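Local coordinates for protein succinylglutamate desuccinylase/aspartoacylase (Shewanella frigidimarina, PDB 3LWU) that is a putative zinc-dependent hydrolase of the succinylglutamate desuccinylase/aspartoacylase family, probably acting on ester bonds, at residues V129-W134 with C148-M153. Residues are numbered along the deposited sequence; the frame is centred on the assembly and turned at random. Where two conformers were deposited one is given.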
ATOM      1  N   VAL A 129     -33.729  -3.941 -16.667  1.00 35.52           N
ATOM      2  CA  VAL A 129     -35.186  -4.126 -16.621  1.00 35.00           C
ATOM      3  C   VAL A 129     -35.689  -4.507 -18.005  1.00 34.68           C
ATOM      4  O   VAL A 129     -35.347  -3.842 -18.974  1.00 34.45           O
ATOM      5  CB  VAL A 129     -35.919  -2.816 -16.205  1.00 34.76           C
ATOM      6  CG1 VAL A 129     -37.445  -3.024 -16.213  1.00 34.59           C
ATOM      7  CG2 VAL A 129     -35.422  -2.291 -14.835  1.00 35.84           C
ATOM      8  N   ASP A 130     -36.501  -5.556 -18.111  1.00 34.55           N
ATOM      9  CA  ASP A 130     -37.163  -5.836 -19.373  1.00 34.34           C
ATOM     10  C   ASP A 130     -38.299  -4.827 -19.469  1.00 33.84           C
ATOM     11  O   ASP A 130     -39.386  -5.009 -18.894  1.00 33.27           O
ATOM     12  CB  ASP A 130     -37.668  -7.263 -19.438  1.00 34.89           C
ATOM     13  CG  ASP A 130     -38.464  -7.554 -20.705  1.00 35.73           C
ATOM     14  OD1 ASP A 130     -38.734  -6.652 -21.548  1.00 35.31           O
ATOM     15  OD2 ASP A 130     -38.827  -8.726 -20.845  1.00 39.89           O
ATOM     16  N   ILE A 131     -38.024  -3.752 -20.196  1.00 33.42           N
ATOM     17  CA  ILE A 131     -38.831  -2.552 -20.079  1.00 33.49           C
ATOM     18  C   ILE A 131     -40.142  -2.695 -20.822  1.00 32.87           C
ATOM     19  O   ILE A 131     -41.155  -2.246 -20.323  1.00 32.33           O
ATOM     20  CB  ILE A 131     -38.068  -1.268 -20.525  1.00 33.64           C
ATOM     21  CG1 ILE A 131     -38.915  -0.028 -20.219  1.00 34.29           C
ATOM     22  CG2 ILE A 131     -37.698  -1.329 -22.020  1.00 34.69           C
ATOM     23  CD1 ILE A 131     -39.337   0.080 -18.746  1.00 35.42           C
ATOM     24  N   GLN A 132     -40.112  -3.346 -21.986  1.00 32.67           N
ATOM     25  CA  GLN A 132     -41.328  -3.613 -22.775  1.00 33.04           C
ATOM     26  C   GLN A 132     -42.316  -4.431 -21.939  1.00 32.31           C
ATOM     27  O   GLN A 132     -43.505  -4.145 -21.904  1.00 31.94           O
ATOM     28  CB  GLN A 132     -41.028  -4.395 -24.074  1.00 33.43           C
ATOM     29  CG  GLN A 132     -39.787  -3.966 -24.899  1.00 35.72           C
ATOM     30  CD  GLN A 132     -39.360  -5.038 -25.927  1.00 38.81           C
ATOM     31  OE1 GLN A 132     -38.443  -5.840 -25.675  1.00 40.56           O
ATOM     32  NE2 GLN A 132     -40.036  -5.064 -27.078  1.00 38.77           N
ATOM     33  N   ASN A 133     -41.799  -5.454 -21.272  1.00 31.61           N
ATOM     34  CA  ASN A 133     -42.620  -6.349 -20.474  1.00 31.33           C
ATOM     35  C   ASN A 133     -43.165  -5.690 -19.209  1.00 30.28           C
ATOM     36  O   ASN A 133     -44.366  -5.797 -18.910  1.00 29.54           O
ATOM     37  CB  ASN A 133     -41.802  -7.578 -20.080  1.00 32.06           C
ATOM     38  CG  ASN A 133     -42.665  -8.680 -19.524  1.00 34.59           C
ATOM     39  OD1 ASN A 133     -43.230  -9.468 -20.280  1.00 38.74           O
ATOM     40  ND2 ASN A 133     -42.792  -8.735 -18.196  1.00 37.81           N
ATOM     41  N   TRP A 134     -42.280  -5.010 -18.472  1.00 29.16           N
ATOM     42  CA  TRP A 134     -42.660  -4.395 -17.215  1.00 28.63           C
ATOM     43  C   TRP A 134     -43.766  -3.373 -17.466  1.00 28.27           C
ATOM     44  O   TRP A 134     -44.783  -3.335 -16.732  1.00 27.53           O
ATOM     45  CB  TRP A 134     -41.444  -3.748 -16.476  1.00 28.53           C
ATOM     46  CG  TRP A 134     -41.845  -3.327 -15.081  1.00 28.29           C
ATOM     47  CD1 TRP A 134     -41.721  -4.064 -13.932  1.00 28.48           C
ATOM     48  CD2 TRP A 134     -42.503  -2.101 -14.695  1.00 27.87           C
ATOM     49  NE1 TRP A 134     -42.236  -3.365 -12.861  1.00 27.70           N
ATOM     50  CE2 TRP A 134     -42.722  -2.163 -13.304  1.00 26.83           C
ATOM     51  CE3 TRP A 134     -42.897  -0.949 -15.388  1.00 26.33           C
ATOM     52  CZ2 TRP A 134     -43.344  -1.139 -12.606  1.00 26.75           C
ATOM     53  CZ3 TRP A 134     -43.511   0.077 -14.682  1.00 25.77           C
ATOM     54  CH2 TRP A 134     -43.733  -0.027 -13.311  1.00 26.15           C
ATOM     55  N   CYS A 148     -44.681   4.904  -8.624  1.00 20.09           N
ATOM     56  CA  CYS A 148     -44.604   4.225  -7.325  0.70 21.16           C
ATOM     57  C   CYS A 148     -44.293   2.739  -7.465  1.00 21.03           C
ATOM     58  O   CYS A 148     -43.432   2.208  -6.752  1.00 20.88           O
ATOM     59  CB  CYS A 148     -45.899   4.394  -6.545  0.70 21.80           C
ATOM     60  SG  CYS A 148     -45.918   3.495  -4.987  0.70 24.61           S
ATOM     61  N   ALA A 149     -44.974   2.045  -8.385  1.00 20.55           N
ATOM     62  CA  ALA A 149     -44.671   0.616  -8.609  1.00 20.49           C
ATOM     63  C   ALA A 149     -43.225   0.399  -9.054  1.00 20.76           C
ATOM     64  O   ALA A 149     -42.519  -0.486  -8.559  1.00 20.63           O
ATOM     65  CB  ALA A 149     -45.607   0.009  -9.622  1.00 20.43           C
ATOM     66  N   TYR A 150     -42.786   1.230  -9.988  1.00 21.06           N
ATOM     67  CA  TYR A 150     -41.446   1.146 -10.533  1.00 21.29           C
ATOM     68  C   TYR A 150     -40.390   1.359  -9.467  1.00 21.30           C
ATOM     69  O   TYR A 150     -39.390   0.690  -9.491  1.00 22.09           O
ATOM     70  CB  TYR A 150     -41.255   2.174 -11.645  1.00 21.40           C
ATOM     71  CG  TYR A 150     -40.137   1.883 -12.620  1.00 20.41           C
ATOM     72  CD1 TYR A 150     -40.237   0.830 -13.514  1.00 21.03           C
ATOM     73  CD2 TYR A 150     -39.023   2.702 -12.705  1.00 19.13           C
ATOM     74  CE1 TYR A 150     -39.222   0.554 -14.440  1.00 20.59           C
ATOM     75  CE2 TYR A 150     -37.997   2.439 -13.636  1.00 19.68           C
ATOM     76  CZ  TYR A 150     -38.114   1.362 -14.489  1.00 19.52           C
ATOM     77  OH  TYR A 150     -37.160   1.096 -15.419  1.00 17.08           O
ATOM     78  N   ARG A 151     -40.610   2.293  -8.554  1.00 21.97           N
ATOM     79  CA  ARG A 151     -39.680   2.548  -7.461  1.00 23.12           C
ATOM     80  C   ARG A 151     -39.621   1.363  -6.499  1.00 23.18           C
ATOM     81  O   ARG A 151     -38.522   0.977  -6.068  1.00 22.65           O
ATOM     82  CB  ARG A 151     -40.028   3.848  -6.703  1.00 23.83           C
ATOM     83  CG  ARG A 151     -39.312   4.053  -5.388  1.00 25.11           C
ATOM     84  CD  ARG A 151     -39.560   5.467  -4.825  1.00 29.65           C
ATOM     85  NE  ARG A 151     -38.812   6.496  -5.574  1.00 33.54           N
ATOM     86  CZ  ARG A 151     -39.338   7.329  -6.485  1.00 35.85           C
ATOM     87  NH1 ARG A 151     -40.629   7.295  -6.773  1.00 34.49           N
ATOM     88  NH2 ARG A 151     -38.561   8.214  -7.116  1.00 38.03           N
ATOM     89  N   SER A 152     -40.777   0.796  -6.150  1.00 23.09           N
ATOM     90  CA  SER A 152     -40.784  -0.419  -5.305  1.00 23.79           C
ATOM     91  C   SER A 152     -39.956  -1.536  -5.902  1.00 23.35           C
ATOM     92  O   SER A 152     -39.280  -2.245  -5.164  1.00 23.50           O
ATOM     93  CB  SER A 152     -42.175  -0.977  -5.094  1.00 23.63           C
ATOM     94  OG  SER A 152     -43.006   0.046  -4.612  1.00 27.28           O
HETATM   95  N   MSE A 153     -40.038  -1.697  -7.222  1.00 23.22           N
HETATM   96  CA  MSE A 153     -39.309  -2.751  -7.910  1.00 23.19           C
HETATM   97  C   MSE A 153     -37.820  -2.481  -7.856  1.00 22.89           C
HETATM   98  O   MSE A 153     -37.048  -3.406  -7.584  1.00 22.83           O
HETATM   99  CB  MSE A 153     -39.756  -2.899  -9.364  1.00 23.52           C
HETATM  100  CG  MSE A 153     -38.947  -3.944 -10.134  1.00 24.48           C
HETATM  101 SE   MSE A 153     -37.440  -3.213 -11.087  0.75 27.37          SE
HETATM  102  CE  MSE A 153     -38.432  -2.032 -12.326  1.00 27.74           C
TER
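Trp134 and Tyr150 meet edge-to-face, the rim of the tyrosine directed at the six-membered ring of the indole with the planes at 74°. Tyr150 CD1 makes the approach, 3.6 Å from Trp134 CZ3. CG of Trp134 lies anti to its own backbone nitrogen (chi1 -171°), which throws the indole out from helix 131-138 against helix 143-160. There its benzo edge abuts the backbone, Trp134 CZ2 standing 3.9 Å from Ala149 C, near the ring plane, and equally far from Ala149 CB; a residue as small as alanine lets so broad a ring come this near. The selenomethionine Met153 lies on the same indole face as Tyr150: its chain bends at both chi2 (-93°) and chi3, and the methyl CE sits 4.2 Å from the centroid of the Trp134 five-membered ring, a CH-pi contact. That methyl also meets Val129 CG2 tip to tip at 3.9 Å. Val129 CG2 (3.9 Å) and Ile131 CD1 (4.1 Å) flank Tyr150 OH; apolar branches suit this place because the hydroxyl has its polar partner in Pro237 O. Without the indole, as with an alanine here, the Tyr150 edge and Met153 methyl would probably lose the face they pack on, opening a gap between the helices. This is aromatic and aliphatic packing between two consecutive helices joined by a short loop, at the periphery of the catalytic domain, away from the zinc site.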